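Local coordinates for Phosphoglucosamine/phosphogalactosamine mutase (Sulfolobus tokodaii, PDB 2F7L), which interconverts the 6-phosphates and 1-phosphates of glucosamine and galactosamine on the way to UDP-GlcNAc and UDP-GalNAc, at residues A277-V291 / K315-E327. Sequence-based numbering, arbitrary orientation.
Sequences AIKKIVTAVSSSSLV and KVADENALAGFEE
Val282, Phe325 and Leu322 bury the most surface where strand 280-284 runs parallel to strand 323-326. These are neighbouring central strands of the mixed four-stranded sheet in domain III, one of the alpha/beta/alpha domains of the phosphohexose mutases. Their axes come within 4.7 Å at 19°. Val282 N donates to Ala323 O, and Val282 O accepts from Phe325 N. Lys280 O receives Leu322 N at 2.7 Å.

The Val282 side chain faces helix 309-318. Its CG1 stands anti to the backbone N (chi1 179°) and lies against the aliphatic part of Lys315, 3.6 Å from Lys315 CD. Its CG2 meets Val316 CG2, Ala321 CB and the carboxylate carbon of Glu319. Lys315 NZ and Glu319 OE1 form a salt bridge beside this valine. The helix ends in a Schellman motif with Asn320 as C-prime residue.

Leu322 carries the packing on to Ala277. Its CD1 touches Ala277 CB at 3.8 Å, and its CB lies near Ile281 CG2.

Phe325 points to the other face of the sheet, with Ile281 and Thr283. Helix 259-272 packs on Ile281 and Val291 there. Val291 CG2 meets the ring at its edge, in plane, 3.8 Å from Phe325 CZ. Ile281 CD1 approaches Phe325 CE1 obliquely. The Thr283 hydroxyl is a relay: OG1 accepts from Ser287 OG at 2.9 Å and donates to Phe325 O at 2.7 Å, from above the carbonyl plane. With an alanine at Thr283, Phe325 O would probably lose this donor and Ser287 OG its acceptor. The same Thr283 OG1 sits over the centre of one face of the Phe325 ring, 3.6 Å above its plane.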
loop_
_atom_site.group_PDB
_atom_site.type_symbol
_atom_site.label_atom_id
_atom_site.label_comp_id
_atom_site.label_asym_id
_atom_site.label_seq_id
_atom_site.Cartn_x
_atom_site.Cartn_y
_atom_site.Cartn_z
ATOM N N ALA A 277 -16.634 13.465 11.552
ATOM C CA ALA A 277 -15.272 13.649 11.078
ATOM C C ALA A 277 -15.137 14.567 9.876
ATOM O O ALA A 277 -15.980 14.579 8.970
ATOM C CB ALA A 277 -14.654 12.298 10.767
ATOM N N ILE A 278 -14.039 15.311 9.874
ATOM C CA ILE A 278 -13.725 16.259 8.812
ATOM C C ILE A 278 -13.806 15.667 7.399
ATOM O O ILE A 278 -12.868 15.003 6.955
ATOM C CB ILE A 278 -12.301 16.831 8.981
ATOM C CG1 ILE A 278 -11.810 16.648 10.431
ATOM C CG2 ILE A 278 -12.287 18.270 8.531
ATOM C CD1 ILE A 278 -12.721 17.216 11.504
ATOM N N LYS A 279 -14.917 15.913 6.695
ATOM C CA LYS A 279 -15.073 15.421 5.326
ATOM C C LYS A 279 -13.814 15.933 4.624
ATOM O O LYS A 279 -13.641 17.140 4.403
ATOM C CB LYS A 279 -16.322 16.007 4.649
ATOM C CG LYS A 279 -17.607 16.025 5.491
ATOM C CD LYS A 279 -18.116 14.634 5.825
ATOM C CE LYS A 279 -19.406 14.702 6.633
ATOM N NZ LYS A 279 -19.745 13.359 7.173
ATOM N N LYS A 280 -12.930 14.998 4.300
ATOM C CA LYS A 280 -11.673 15.334 3.678
ATOM C C LYS A 280 -10.799 14.090 3.668
ATOM O O LYS A 280 -10.651 13.420 4.694
ATOM C CB LYS A 280 -10.991 16.407 4.498
ATOM C CG LYS A 280 -9.613 16.772 4.018
ATOM C CD LYS A 280 -8.815 17.418 5.136
ATOM C CE LYS A 280 -9.734 18.038 6.181
ATOM N NZ LYS A 280 -10.815 18.863 5.544
ATOM N N ILE A 281 -10.212 13.803 2.509
ATOM C CA ILE A 281 -9.354 12.651 2.348
ATOM C C ILE A 281 -8.058 13.061 1.660
ATOM O O ILE A 281 -7.986 14.128 1.059
ATOM C CB ILE A 281 -10.088 11.554 1.539
ATOM C CG1 ILE A 281 -10.354 12.024 0.104
ATOM C CG2 ILE A 281 -11.418 11.211 2.233
ATOM C CD1 ILE A 281 -9.181 11.910 -0.821
ATOM N N VAL A 282 -7.032 12.216 1.769
ATOM C CA VAL A 282 -5.719 12.460 1.169
ATOM C C VAL A 282 -5.503 11.434 0.068
ATOM O O VAL A 282 -5.968 10.307 0.168
ATOM C CB VAL A 282 -4.592 12.264 2.211
ATOM C CG1 VAL A 282 -3.224 12.488 1.582
ATOM C CG2 VAL A 282 -4.797 13.205 3.372
ATOM N N THR A 283 -4.824 11.821 -1.001
ATOM C CA THR A 283 -4.508 10.869 -2.069
ATOM C C THR A 283 -3.355 11.394 -2.916
ATOM O O THR A 283 -3.082 12.597 -2.942
ATOM C CB THR A 283 -5.718 10.550 -2.971
ATOM O OG1 THR A 283 -5.525 9.252 -3.548
ATOM C CG2 THR A 283 -5.848 11.564 -4.094
ATOM N N ALA A 284 -2.660 10.492 -3.590
ATOM C CA ALA A 284 -1.532 10.903 -4.406
ATOM C C ALA A 284 -1.948 11.355 -5.805
ATOM O O ALA A 284 -2.945 10.895 -6.387
ATOM C CB ALA A 284 -0.509 9.783 -4.491
ATOM N N VAL A 285 -1.150 12.274 -6.330
ATOM C CA VAL A 285 -1.360 12.843 -7.652
ATOM C C VAL A 285 -1.439 11.786 -8.749
ATOM O O VAL A 285 -1.722 12.107 -9.892
ATOM C CB VAL A 285 -0.238 13.852 -7.973
ATOM C CG1 VAL A 285 -0.452 15.139 -7.168
ATOM C CG2 VAL A 285 1.121 13.238 -7.634
ATOM N N SER A 286 -1.196 10.532 -8.388
ATOM C CA SER A 286 -1.261 9.410 -9.322
ATOM C C SER A 286 -2.724 8.957 -9.450
ATOM O O SER A 286 -3.086 8.179 -10.339
ATOM C CB SER A 286 -0.379 8.260 -8.814
ATOM O OG SER A 286 -0.642 7.956 -7.446
ATOM N N SER A 287 -3.562 9.466 -8.549
ATOM C CA SER A 287 -4.995 9.157 -8.527
ATOM C C SER A 287 -5.793 9.958 -9.565
ATOM O O SER A 287 -5.484 11.129 -9.851
ATOM C CB SER A 287 -5.564 9.441 -7.131
ATOM O OG SER A 287 -5.382 8.348 -6.259
ATOM N N SER A 288 -6.825 9.320 -10.115
ATOM C CA SER A 288 -7.689 9.949 -11.108
ATOM C C SER A 288 -8.432 11.109 -10.496
ATOM O O SER A 288 -8.802 11.038 -9.337
ATOM C CB SER A 288 -8.711 8.947 -11.625
ATOM O OG SER A 288 -9.794 9.607 -12.259
ATOM N N SER A 289 -8.663 12.170 -11.269
ATOM C CA SER A 289 -9.383 13.351 -10.764
ATOM C C SER A 289 -10.846 12.995 -10.503
ATOM O O SER A 289 -11.581 13.725 -9.830
ATOM C CB SER A 289 -9.276 14.521 -11.753
ATOM O OG SER A 289 -9.803 14.176 -13.015
ATOM N N LEU A 290 -11.249 11.859 -11.050
ATOM C CA LEU A 290 -12.583 11.315 -10.856
ATOM C C LEU A 290 -12.955 11.397 -9.357
ATOM O O LEU A 290 -14.115 11.628 -8.990
ATOM C CB LEU A 290 -12.562 9.863 -11.352
ATOM C CG LEU A 290 -13.304 8.654 -10.790
ATOM C CD1 LEU A 290 -12.732 7.463 -11.537
ATOM C CD2 LEU A 290 -13.102 8.454 -9.293
ATOM N N VAL A 291 -11.953 11.209 -8.502
ATOM C CA VAL A 291 -12.146 11.266 -7.065
ATOM C C VAL A 291 -12.783 12.603 -6.651
ATOM O O VAL A 291 -13.708 12.629 -5.828
ATOM C CB VAL A 291 -10.795 11.059 -6.321
ATOM C CG1 VAL A 291 -9.807 12.138 -6.722
ATOM C CG2 VAL A 291 -11.010 11.077 -4.800
ATOM N N LYS A 315 0.389 11.942 6.594
ATOM C CA LYS A 315 -0.450 13.085 6.270
ATOM C C LYS A 315 -1.884 12.852 6.746
ATOM O O LYS A 315 -2.513 13.746 7.287
ATOM C CB LYS A 315 -0.439 13.359 4.761
ATOM C CG LYS A 315 -1.087 14.681 4.363
ATOM C CD LYS A 315 -0.994 14.946 2.875
ATOM C CE LYS A 315 -1.900 16.095 2.446
ATOM N NZ LYS A 315 -1.559 17.381 3.117
ATOM N N VAL A 316 -2.420 11.659 6.547
ATOM C CA VAL A 316 -3.774 11.425 7.025
ATOM C C VAL A 316 -3.787 11.681 8.537
ATOM O O VAL A 316 -4.610 12.462 9.031
ATOM C CB VAL A 316 -4.271 9.992 6.737
ATOM C CG1 VAL A 316 -5.689 9.823 7.265
ATOM C CG2 VAL A 316 -4.257 9.734 5.261
ATOM N N ALA A 317 -2.880 11.038 9.269
ATOM C CA ALA A 317 -2.814 11.258 10.713
ATOM C C ALA A 317 -2.625 12.764 10.991
ATOM O O ALA A 317 -3.502 13.402 11.572
ATOM C CB ALA A 317 -1.666 10.447 11.334
ATOM N N ASP A 318 -1.493 13.317 10.554
ATOM C CA ASP A 318 -1.161 14.730 10.728
ATOM C C ASP A 318 -2.271 15.754 10.435
ATOM O O ASP A 318 -2.234 16.877 10.953
ATOM C CB ASP A 318 0.052 15.080 9.874
ATOM C CG ASP A 318 1.358 14.690 10.532
ATOM O OD1 ASP A 318 1.412 13.616 11.173
ATOM O OD2 ASP A 318 2.342 15.454 10.404
ATOM N N GLU A 319 -3.247 15.396 9.606
ATOM C CA GLU A 319 -4.308 16.343 9.311
ATOM C C GLU A 319 -5.673 15.777 9.678
ATOM O O GLU A 319 -6.722 16.186 9.154
ATOM C CB GLU A 319 -4.234 16.814 7.834
ATOM C CG GLU A 319 -4.868 15.941 6.757
ATOM C CD GLU A 319 -4.799 16.608 5.365
ATOM O OE1 GLU A 319 -3.680 16.827 4.841
ATOM O OE2 GLU A 319 -5.866 16.924 4.792
ATOM N N ASN A 320 -5.640 14.826 10.601
ATOM C CA ASN A 320 -6.853 14.209 11.103
ATOM C C ASN A 320 -7.879 14.055 9.997
ATOM O O ASN A 320 -9.029 14.447 10.148
ATOM C CB ASN A 320 -7.410 15.087 12.212
ATOM C CG ASN A 320 -8.560 14.449 12.931
ATOM O OD1 ASN A 320 -8.395 13.424 13.606
ATOM N ND2 ASN A 320 -9.749 15.049 12.801
ATOM N N ALA A 321 -7.447 13.478 8.883
ATOM C CA ALA A 321 -8.315 13.289 7.728
ATOM C C ALA A 321 -9.339 12.168 7.901
ATOM O O ALA A 321 -9.275 11.381 8.846
ATOM C CB ALA A 321 -7.467 13.033 6.494
ATOM N N LEU A 322 -10.287 12.095 6.978
ATOM C CA LEU A 322 -11.309 11.065 7.044
ATOM C C LEU A 322 -10.690 9.735 6.676
ATOM O O LEU A 322 -10.898 8.750 7.362
ATOM C CB LEU A 322 -12.457 11.377 6.077
ATOM C CG LEU A 322 -13.635 10.397 6.091
ATOM C CD1 LEU A 322 -14.379 10.525 7.422
ATOM C CD2 LEU A 322 -14.571 10.679 4.916
ATOM N N ALA A 323 -9.941 9.712 5.575
ATOM C CA ALA A 323 -9.277 8.503 5.088
ATOM C C ALA A 323 -8.199 8.883 4.083
ATOM O O ALA A 323 -7.996 10.064 3.795
ATOM C CB ALA A 323 -10.288 7.564 4.423
ATOM N N GLY A 324 -7.498 7.882 3.559
ATOM C CA GLY A 324 -6.476 8.142 2.569
ATOM C C GLY A 324 -6.420 6.930 1.676
ATOM O O GLY A 324 -6.942 5.889 2.043
ATOM N N PHE A 325 -5.839 7.056 0.493
ATOM C CA PHE A 325 -5.697 5.910 -0.391
ATOM C C PHE A 325 -4.785 6.206 -1.579
ATOM O O PHE A 325 -4.461 7.368 -1.859
ATOM C CB PHE A 325 -7.060 5.401 -0.878
ATOM C CG PHE A 325 -7.765 6.322 -1.838
ATOM C CD1 PHE A 325 -8.580 7.353 -1.373
ATOM C CD2 PHE A 325 -7.627 6.151 -3.216
ATOM C CE1 PHE A 325 -9.252 8.202 -2.267
ATOM C CE2 PHE A 325 -8.284 6.986 -4.110
ATOM C CZ PHE A 325 -9.101 8.015 -3.635
ATOM N N GLU A 326 -4.340 5.139 -2.241
ATOM C CA GLU A 326 -3.486 5.249 -3.414
ATOM C C GLU A 326 -4.206 4.574 -4.561
ATOM O O GLU A 326 -5.047 3.722 -4.338
ATOM C CB GLU A 326 -2.142 4.551 -3.203
ATOM C CG GLU A 326 -1.187 5.257 -2.269
ATOM C CD GLU A 326 0.258 5.209 -2.771
ATOM O OE1 GLU A 326 0.666 6.111 -3.550
ATOM O OE2 GLU A 326 0.989 4.255 -2.401
ATOM N N GLU A 327 -3.861 4.935 -5.791
ATOM C CA GLU A 327 -4.503 4.345 -6.954
ATOM C C GLU A 327 -4.134 2.875 -7.132
ATOM O O GLU A 327 -4.781 2.136 -7.883
ATOM C CB GLU A 327 -4.144 5.157 -8.202
ATOM C CG GLU A 327 -2.683 5.553 -8.335
ATOM C CD GLU A 327 -1.786 4.399 -8.749
ATOM O OE1 GLU A 327 -2.174 3.668 -9.685
ATOM O OE2 GLU A 327 -0.691 4.229 -8.150
#